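Side-chain contacts in ribosomal protein s2-related protein (Deinococcus radiodurans, PDB 2JH3), which binds a [4Fe-4S] cluster and, with its chelatase-like fold, may act as a sirohydrochlorin ferrochelatase: residues G117-M122 / V257-A262; Q129-L134 / R167-G172; A381-R386 / I440-P445. All coordinates share one frame; numbering follows the deposited sequence.

In the fold
Contacts 1 and 2 belong to the chelatase-like part of the chain, contact 3 to the iron-sulfur cluster binding part. Contacts 1 and 2, their centres about 20 Å apart, share helix 122-133: its entry turn is in contact 1, its last turns in contact 2, where they meet the loop before strand 172-177. In sequence, contact 2 falls between the two segments of contact 1, because helix 253-262 returns from the second CbiX region to the first. Contact 3 follows on the other side of the chain's centre, its centre about 40 Å from contact 1 and 56 Å from contact 2. Contact 1 thus joins two chelatase-like regions; contacts 2 and 3 each act within one.

Contact 1: residues G117-M122 / V257-A262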
loop_
_atom_site.group_PDB
_atom_site.type_symbol
_atom_site.label_atom_id
_atom_site.label_comp_id
_atom_site.label_asym_id
_atom_site.label_seq_id
_atom_site.Cartn_x
_atom_site.Cartn_y
_atom_site.Cartn_z
ATOM N N GLY A 117 27.143 -24.951 4.332
ATOM C CA GLY A 117 28.292 -24.882 3.434
ATOM C C GLY A 117 29.549 -25.445 4.037
ATOM O O GLY A 117 30.436 -25.851 3.304
ATOM N N ALA A 118 29.649 -25.483 5.356
ATOM C CA ALA A 118 30.844 -26.066 6.043
ATOM C C ALA A 118 30.880 -27.611 6.168
ATOM O O ALA A 118 31.921 -28.204 6.468
ATOM C CB ALA A 118 31.012 -25.442 7.434
ATOM N N HIS A 119 29.740 -28.261 6.035
ATOM C CA HIS A 119 29.696 -29.695 6.251
ATOM C C HIS A 119 30.293 -30.508 5.064
ATOM O O HIS A 119 30.006 -30.243 3.876
ATOM C CB HIS A 119 28.303 -30.176 6.577
ATOM C CG HIS A 119 28.265 -31.579 7.119
ATOM N ND1 HIS A 119 28.385 -31.872 8.449
ATOM C CD2 HIS A 119 28.121 -32.763 6.484
ATOM C CE1 HIS A 119 28.299 -33.183 8.613
ATOM N NE2 HIS A 119 28.149 -33.744 7.429
ATOM N N PRO A 120 31.142 -31.505 5.408
ATOM C CA PRO A 120 31.760 -32.329 4.340
ATOM C C PRO A 120 30.809 -33.070 3.436
ATOM O O PRO A 120 31.170 -33.349 2.275
ATOM C CB PRO A 120 32.718 -33.252 5.086
ATOM C CG PRO A 120 32.281 -33.220 6.568
ATOM C CD PRO A 120 31.667 -31.838 6.753
ATOM N N GLY A 121 29.593 -33.341 3.909
ATOM C CA GLY A 121 28.526 -33.856 3.091
ATOM C C GLY A 121 28.203 -33.037 1.848
ATOM O O GLY A 121 27.553 -33.531 0.926
ATOM N N MET A 122 28.605 -31.776 1.823
ATOM C CA MET A 122 28.298 -30.928 0.679
ATOM C C MET A 122 29.015 -31.401 -0.588
ATOM O O MET A 122 28.533 -31.186 -1.661
ATOM C CB MET A 122 28.602 -29.443 0.996
ATOM C CG MET A 122 27.445 -28.662 1.769
ATOM S SD MET A 122 25.779 -28.857 1.033
ATOM C CE MET A 122 26.161 -28.163 -0.610
ATOM N N VAL A 257 21.975 -31.380 6.005
ATOM C CA VAL A 257 21.353 -30.659 7.135
ATOM C C VAL A 257 21.145 -31.573 8.339
ATOM O O VAL A 257 21.486 -31.210 9.471
ATOM C CB VAL A 257 20.011 -30.046 6.687
ATOM C CG1 VAL A 257 19.122 -29.637 7.908
ATOM C CG2 VAL A 257 20.249 -28.866 5.787
ATOM N N LEU A 258 20.603 -32.757 8.075
ATOM C CA LEU A 258 20.413 -33.810 9.111
ATOM C C LEU A 258 21.716 -34.222 9.794
ATOM O O LEU A 258 21.790 -34.312 11.039
ATOM C CB LEU A 258 19.698 -35.018 8.530
ATOM C CG LEU A 258 18.178 -34.932 8.265
ATOM C CD1 LEU A 258 17.636 -36.254 7.743
ATOM C CD2 LEU A 258 17.411 -34.555 9.503
ATOM N N ALA A 259 22.769 -34.404 8.986
ATOM C CA ALA A 259 24.091 -34.733 9.492
ATOM C C ALA A 259 24.648 -33.634 10.323
ATOM O O ALA A 259 25.228 -33.889 11.383
ATOM C CB ALA A 259 25.040 -35.099 8.324
ATOM N N LEU A 260 24.475 -32.394 9.896
ATOM C CA LEU A 260 24.872 -31.247 10.703
ATOM C C LEU A 260 24.128 -31.131 12.029
ATOM O O LEU A 260 24.707 -30.842 13.055
ATOM C CB LEU A 260 24.632 -29.913 9.945
ATOM C CG LEU A 260 25.806 -29.104 9.483
ATOM C CD1 LEU A 260 25.278 -27.913 8.687
ATOM C CD2 LEU A 260 26.801 -28.681 10.548
ATOM N N ALA A 261 22.823 -31.282 11.985
ATOM C CA ALA A 261 21.996 -31.280 13.207
ATOM C C ALA A 261 22.444 -32.334 14.215
ATOM O O ALA A 261 22.471 -32.077 15.414
ATOM C CB ALA A 261 20.479 -31.477 12.835
ATOM N N ALA A 262 22.831 -33.508 13.723
ATOM C CA ALA A 262 23.181 -34.628 14.572
ATOM C C ALA A 262 24.554 -34.452 15.218
ATOM O O ALA A 262 24.698 -34.719 16.394
ATOM C CB ALA A 262 23.137 -35.877 13.774
#
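The junction between the two CbiX regions places His119, first residue of the type I turn that starts helix 122-133, against Ala259 and Leu260 of helix 253-262. The turn is closed by Met122 N, 2.9 Å from His119 O. With CG anti to the backbone N (chi1 -166°), the imidazole projects across helix 253-262, turning one face to it. Its far end meets Ala259, whose CB is 3.5 Å from His119 NE2 and approaches the ring obliquely. Nearer the backbone, Leu260 CG sits 3.9 Å from His119 ND1 and 4.0 Å from His119 CB, the two side chains running past each other in opposite senses. Leu260 N lies over one ring face, and over the other is Pro120 CD, 3.4 Å above the plane and offset toward the rim. ND1 also makes a weak hydrogen bond to Glu263, just beyond the segment, while Val257 of the same helix packs on helix 18-35 and strand 5-10. An alanine here would have no ring, and would probably open a gap beside Ala259 and Leu260 and deprive Glu263 of its weak partner. Between the two segments no hydrogen bond forms, and the join therefore rests on van der Waals packing around a flat, partly polar ring, whose rotation is limited by neighbours on both faces.

Contact 2: residues Q129-L134 / R167-G172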
loop_
_atom_site.group_PDB
_atom_site.type_symbol
_atom_site.label_atom_id
_atom_site.label_comp_id
_atom_site.label_asym_id
_atom_site.label_seq_id
_atom_site.Cartn_x
_atom_site.Cartn_y
_atom_site.Cartn_z
ATOM N N GLN A 129 24.538 -33.386 -7.934
ATOM C CA GLN A 129 24.052 -32.375 -8.868
ATOM C C GLN A 129 24.860 -32.471 -10.187
ATOM O O GLN A 129 24.289 -32.363 -11.271
ATOM C CB GLN A 129 24.167 -31.001 -8.207
ATOM C CG GLN A 129 23.729 -29.801 -8.978
ATOM C CD GLN A 129 22.348 -29.923 -9.559
ATOM O OE1 GLN A 129 21.429 -29.286 -9.103
ATOM N NE2 GLN A 129 22.207 -30.724 -10.607
ATOM N N ALA A 130 26.166 -32.665 -10.088
ATOM C CA ALA A 130 27.015 -32.749 -11.280
ATOM C C ALA A 130 26.540 -33.919 -12.158
ATOM O O ALA A 130 26.273 -33.752 -13.365
ATOM C CB ALA A 130 28.463 -32.930 -10.881
ATOM N N ARG A 131 26.372 -35.085 -11.527
ATOM C CA ARG A 131 25.983 -36.301 -12.255
ATOM C C ARG A 131 24.639 -36.141 -12.860
ATOM O O ARG A 131 24.424 -36.556 -13.992
ATOM C CB ARG A 131 26.014 -37.510 -11.343
ATOM C CG ARG A 131 27.413 -37.875 -10.917
ATOM C CD ARG A 131 27.453 -39.181 -10.139
ATOM N NE ARG A 131 26.578 -39.165 -8.958
ATOM C CZ ARG A 131 26.968 -39.081 -7.676
ATOM N NH1 ARG A 131 28.251 -39.018 -7.318
ATOM N NH2 ARG A 131 26.029 -39.068 -6.720
ATOM N N ASP A 132 23.732 -35.497 -12.139
ATOM C CA ASP A 132 22.371 -35.312 -12.640
ATOM C C ASP A 132 22.338 -34.369 -13.826
ATOM O O ASP A 132 21.413 -34.398 -14.634
ATOM C CB ASP A 132 21.446 -34.758 -11.543
ATOM C CG ASP A 132 21.218 -35.749 -10.382
ATOM O OD1 ASP A 132 21.728 -36.900 -10.452
ATOM O OD2 ASP A 132 20.519 -35.339 -9.398
ATOM N N THR A 133 23.335 -33.500 -13.910
ATOM C CA THR A 133 23.384 -32.465 -14.936
ATOM C C THR A 133 23.919 -33.018 -16.296
ATOM O O THR A 133 23.518 -32.531 -17.356
ATOM C CB THR A 133 24.194 -31.229 -14.404
ATOM O OG1 THR A 133 23.479 -30.632 -13.296
ATOM C CG2 THR A 133 24.415 -30.205 -15.470
ATOM N N LEU A 134 24.760 -34.049 -16.254
ATOM C CA LEU A 134 25.281 -34.702 -17.478
ATOM C C LEU A 134 24.210 -35.390 -18.340
ATOM O O LEU A 134 23.188 -35.869 -17.807
ATOM C CB LEU A 134 26.316 -35.750 -17.113
ATOM C CG LEU A 134 27.439 -35.253 -16.231
ATOM C CD1 LEU A 134 28.361 -36.403 -15.917
ATOM C CD2 LEU A 134 28.206 -34.096 -16.899
ATOM N N ARG A 167 38.304 -38.112 -4.237
ATOM C CA ARG A 167 37.355 -39.101 -4.761
ATOM C C ARG A 167 37.632 -39.531 -6.238
ATOM O O ARG A 167 37.518 -40.712 -6.582
ATOM C CB ARG A 167 35.937 -38.579 -4.692
ATOM C CG ARG A 167 35.423 -38.420 -3.301
ATOM C CD ARG A 167 34.615 -37.139 -3.201
ATOM N NE ARG A 167 33.850 -37.104 -1.973
ATOM C CZ ARG A 167 32.557 -37.398 -1.889
ATOM N NH1 ARG A 167 31.805 -37.732 -2.961
ATOM N NH2 ARG A 167 32.013 -37.348 -0.688
ATOM N N GLY A 168 37.951 -38.564 -7.109
ATOM C CA GLY A 168 38.393 -38.877 -8.478
ATOM C C GLY A 168 37.328 -39.280 -9.459
ATOM O O GLY A 168 37.619 -39.666 -10.582
ATOM N N GLN A 169 36.072 -39.148 -9.116
ATOM C CA GLN A 169 35.045 -39.521 -10.080
ATOM C C GLN A 169 35.085 -38.675 -11.372
ATOM O O GLN A 169 34.497 -39.062 -12.420
ATOM C CB GLN A 169 33.669 -39.411 -9.430
ATOM C CG GLN A 169 32.594 -40.268 -10.113
ATOM C CD GLN A 169 31.173 -40.056 -9.524
ATOM O OE1 GLN A 169 30.839 -38.974 -9.002
ATOM N NE2 GLN A 169 30.332 -41.103 -9.623
ATOM N N PHE A 170 35.734 -37.509 -11.291
ATOM C CA PHE A 170 35.721 -36.536 -12.392
ATOM C C PHE A 170 37.129 -36.339 -12.873
ATOM O O PHE A 170 38.087 -36.575 -12.138
ATOM C CB PHE A 170 35.099 -35.159 -11.963
ATOM C CG PHE A 170 33.649 -35.261 -11.524
ATOM C CD1 PHE A 170 33.330 -35.427 -10.188
ATOM C CD2 PHE A 170 32.623 -35.210 -12.454
ATOM C CE1 PHE A 170 32.047 -35.566 -9.804
ATOM C CE2 PHE A 170 31.307 -35.359 -12.063
ATOM C CZ PHE A 170 31.029 -35.552 -10.723
ATOM N N ALA A 171 37.228 -35.803 -14.084
ATOM C CA ALA A 171 38.516 -35.506 -14.744
ATOM C C ALA A 171 39.344 -34.529 -13.974
ATOM O O ALA A 171 40.549 -34.652 -13.912
ATOM C CB ALA A 171 38.275 -34.983 -16.192
ATOM N N GLY A 172 38.716 -33.517 -13.399
ATOM C CA GLY A 172 39.415 -32.657 -12.466
ATOM C C GLY A 172 38.386 -31.765 -11.759
ATOM O O GLY A 172 37.195 -31.832 -12.064
#
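A bend at chi3 (-56°) turns the guanidinium of Arg131 toward Gln169, whose CG stands trans to its own backbone N (chi1 -157°) and whose chain then runs out extended. The two side chains cross at about a right angle, their flat ends steeply inclined to each other. Arg131 NH1 donates to Gln169 OE1 over 3.1 Å in a nearly straight bond (N-H...O 163°), OE1 sitting at the guanidinium edge and offering an in-plane lone pair. The amide also brushes the aliphatic part of the arginine, with Gln169 NE2 3.5 Å from Arg131 CD. Next to this polar crossing, Phe170 CZ lies 3.7 Å from Ala130 CB, and Arg131 CG comes within 4.3 Å of the same ring atom.

The phenylalanine and glutamine belong to the loop that completes a beta-alpha-beta crossover from strand 144-149 through helix 155-167 to strand 172-177; Ala130 also packs on Val210 of the same sheet. Arg167, with its NH1 5.8 Å from Arg131 NH1, has a salt bridge to Asp124. The neutral amide thus gives Arg131 an acceptor without a countercharge, beside a small apolar patch built by Ala130 and Phe170.

Contact 3: residues A381-R386 / I440-P445; sequences AHEHRR and IFSGVP
Glu383, in the last turn of helix 375-383, meets Ser442 and Phe441 through a short hydrogen bond and a looser apolar touch. The close part is polar: Ser442 OG donates to Glu383 OE2 over 2.7 Å, approaching from above the carboxylate plane, 43° out of it. A bend at chi2 (-65°) folds the glutamate chain so that its carboxylate comes up to the serine hydroxyl. Glu383 OE1 plays no such part, since Ser442 OG is 3.5 Å from it at a poor angle. OE2 is gripped a second time by Thr439 OG1, just before the segment, and that same threonine oxygen is hydrogen-bonded to Phe441 N, which helps to position it. Two hydroxyls therefore hold one carboxylate oxygen and are likely to stabilise the negative charge on it.

The rest is slacker. Glu383 CG stands 4.2 Å from Phe441 CB, and beyond CB the aromatic ring leads away from the glutamate. On the solvent side the helix ends in a Schellman motif, with Arg386 N 2.9 Å from Ala381 O, Arg385 N 2.8 Å from His382 O, and Arg385 at positive phi. The exposed side chains of His384, Arg385 and Arg386 stay well clear of residues 440-445.

Beneath this surface contact, the buried Ile440 packs on Ile376 and Ser379 of helix 375-383, on Leu294 of strand 292-294 and on Leu448 of strand 448-450. Further along the same loop, Val444 and Pro445 rest on Leu312 of the second subunit, so the loop lies between helix 375-383, these two strands and the partner chain.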
loop_
_atom_site.group_PDB
_atom_site.type_symbol
_atom_site.label_atom_id
_atom_site.label_comp_id
_atom_site.label_asym_id
_atom_site.label_seq_id
_atom_site.Cartn_x
_atom_site.Cartn_y
_atom_site.Cartn_z
ATOM N N ALA A 381 0.989 -13.137 24.426
ATOM C CA ALA A 381 1.869 -12.537 25.426
ATOM C C ALA A 381 1.465 -11.102 25.804
ATOM O O ALA A 381 1.509 -10.722 26.963
ATOM C CB ALA A 381 3.227 -12.544 24.894
ATOM N N HIS A 382 1.035 -10.320 24.822
ATOM C CA HIS A 382 0.592 -8.975 25.105
ATOM C C HIS A 382 -0.654 -8.937 25.980
ATOM O O HIS A 382 -0.663 -8.200 26.937
ATOM C CB HIS A 382 0.423 -8.182 23.813
ATOM C CG HIS A 382 0.188 -6.729 24.049
ATOM N ND1 HIS A 382 1.075 -5.935 24.747
ATOM C CD2 HIS A 382 -0.791 -5.915 23.628
ATOM C CE1 HIS A 382 0.649 -4.691 24.738
ATOM N NE2 HIS A 382 -0.489 -4.645 24.076
ATOM N N GLU A 383 -1.659 -9.772 25.700
ATOM C CA GLU A 383 -2.867 -9.894 26.526
ATOM C C GLU A 383 -2.598 -10.323 28.008
ATOM O O GLU A 383 -3.301 -9.915 28.944
ATOM C CB GLU A 383 -3.812 -10.901 25.897
ATOM C CG GLU A 383 -4.543 -10.489 24.697
ATOM C CD GLU A 383 -5.581 -9.335 24.835
ATOM O OE1 GLU A 383 -5.791 -8.722 25.900
ATOM O OE2 GLU A 383 -6.174 -9.032 23.791
ATOM N N HIS A 384 -1.574 -11.137 28.187
ATOM C CA HIS A 384 -1.059 -11.498 29.482
ATOM C C HIS A 384 -0.068 -10.498 30.035
ATOM O O HIS A 384 0.656 -10.799 30.971
ATOM C CB HIS A 384 -0.382 -12.869 29.414
ATOM C CG HIS A 384 -1.316 -13.990 29.684
ATOM N ND1 HIS A 384 -2.388 -13.864 30.541
ATOM C CD2 HIS A 384 -1.346 -15.262 29.227
ATOM C CE1 HIS A 384 -3.055 -15.009 30.571
ATOM N NE2 HIS A 384 -2.447 -15.873 29.777
ATOM N N ARG A 385 0.014 -9.337 29.419
ATOM C CA ARG A 385 0.828 -8.224 29.921
ATOM C C ARG A 385 2.318 -8.569 30.042
ATOM O O ARG A 385 2.997 -8.139 30.937
ATOM C CB ARG A 385 0.202 -7.664 31.256
ATOM C CG ARG A 385 -1.222 -7.088 31.101
ATOM C CD ARG A 385 -2.099 -7.292 32.361
ATOM N NE ARG A 385 -1.553 -6.672 33.594
ATOM C CZ ARG A 385 -2.248 -6.046 34.566
ATOM N NH1 ARG A 385 -3.571 -5.864 34.516
ATOM N NH2 ARG A 385 -1.604 -5.555 35.621
ATOM N N ARG A 386 2.860 -9.347 29.131
ATOM C CA ARG A 386 4.273 -9.662 29.268
ATOM C C ARG A 386 5.015 -9.744 27.945
ATOM O O ARG A 386 5.966 -10.493 27.814
ATOM C CB ARG A 386 4.427 -10.976 30.042
ATOM C CG ARG A 386 3.993 -12.225 29.307
ATOM C CD ARG A 386 3.497 -13.250 30.276
ATOM N NE ARG A 386 3.264 -14.532 29.629
ATOM C CZ ARG A 386 2.464 -15.486 30.126
ATOM N NH1 ARG A 386 1.778 -15.323 31.294
ATOM N NH2 ARG A 386 2.330 -16.621 29.441
ATOM N N ILE A 440 -6.231 -9.559 18.705
ATOM C CA ILE A 440 -7.035 -10.604 18.143
ATOM C C ILE A 440 -7.727 -11.485 19.123
ATOM O O ILE A 440 -8.887 -11.925 18.860
ATOM C CB ILE A 440 -6.189 -11.500 17.154
ATOM C CG1 ILE A 440 -5.022 -12.143 17.872
ATOM C CG2 ILE A 440 -5.817 -10.600 15.963
ATOM C CD1 ILE A 440 -4.252 -13.170 16.940
ATOM N N PHE A 441 -7.047 -11.758 20.219
ATOM C CA PHE A 441 -7.660 -12.583 21.279
ATOM C C PHE A 441 -8.799 -11.929 22.073
ATOM O O PHE A 441 -9.612 -12.658 22.720
ATOM C CB PHE A 441 -6.592 -13.118 22.203
ATOM C CG PHE A 441 -5.727 -14.163 21.550
ATOM C CD1 PHE A 441 -6.288 -15.313 21.023
ATOM C CD2 PHE A 441 -4.414 -13.992 21.450
ATOM C CE1 PHE A 441 -5.512 -16.231 20.381
ATOM C CE2 PHE A 441 -3.628 -14.916 20.789
ATOM C CZ PHE A 441 -4.167 -16.023 20.264
ATOM N N SER A 442 -8.911 -10.604 22.010
ATOM C CA SER A 442 -10.090 -9.887 22.505
ATOM C C SER A 442 -11.144 -9.628 21.420
ATOM O O SER A 442 -12.020 -8.790 21.596
ATOM C CB SER A 442 -9.744 -8.545 23.121
ATOM O OG SER A 442 -8.803 -8.763 24.158
ATOM N N GLY A 443 -11.032 -10.272 20.287
ATOM C CA GLY A 443 -11.992 -10.109 19.213
ATOM C C GLY A 443 -11.747 -8.924 18.299
ATOM O O GLY A 443 -12.620 -8.582 17.471
ATOM N N VAL A 444 -10.570 -8.308 18.366
ATOM C CA VAL A 444 -10.214 -7.222 17.454
ATOM C C VAL A 444 -9.285 -7.729 16.333
ATOM O O VAL A 444 -8.095 -7.888 16.561
ATOM C CB VAL A 444 -9.545 -6.023 18.202
ATOM C CG1 VAL A 444 -9.356 -4.845 17.255
ATOM C CG2 VAL A 444 -10.465 -5.576 19.297
ATOM N N PRO A 445 -9.824 -7.935 15.122
ATOM C CA PRO A 445 -9.016 -8.560 14.032
ATOM C C PRO A 445 -7.704 -7.833 13.657
ATOM O O PRO A 445 -6.688 -8.486 13.344
ATOM C CB PRO A 445 -10.006 -8.559 12.861
ATOM C CG PRO A 445 -11.399 -8.667 13.651
ATOM C CD PRO A 445 -11.196 -7.638 14.660
#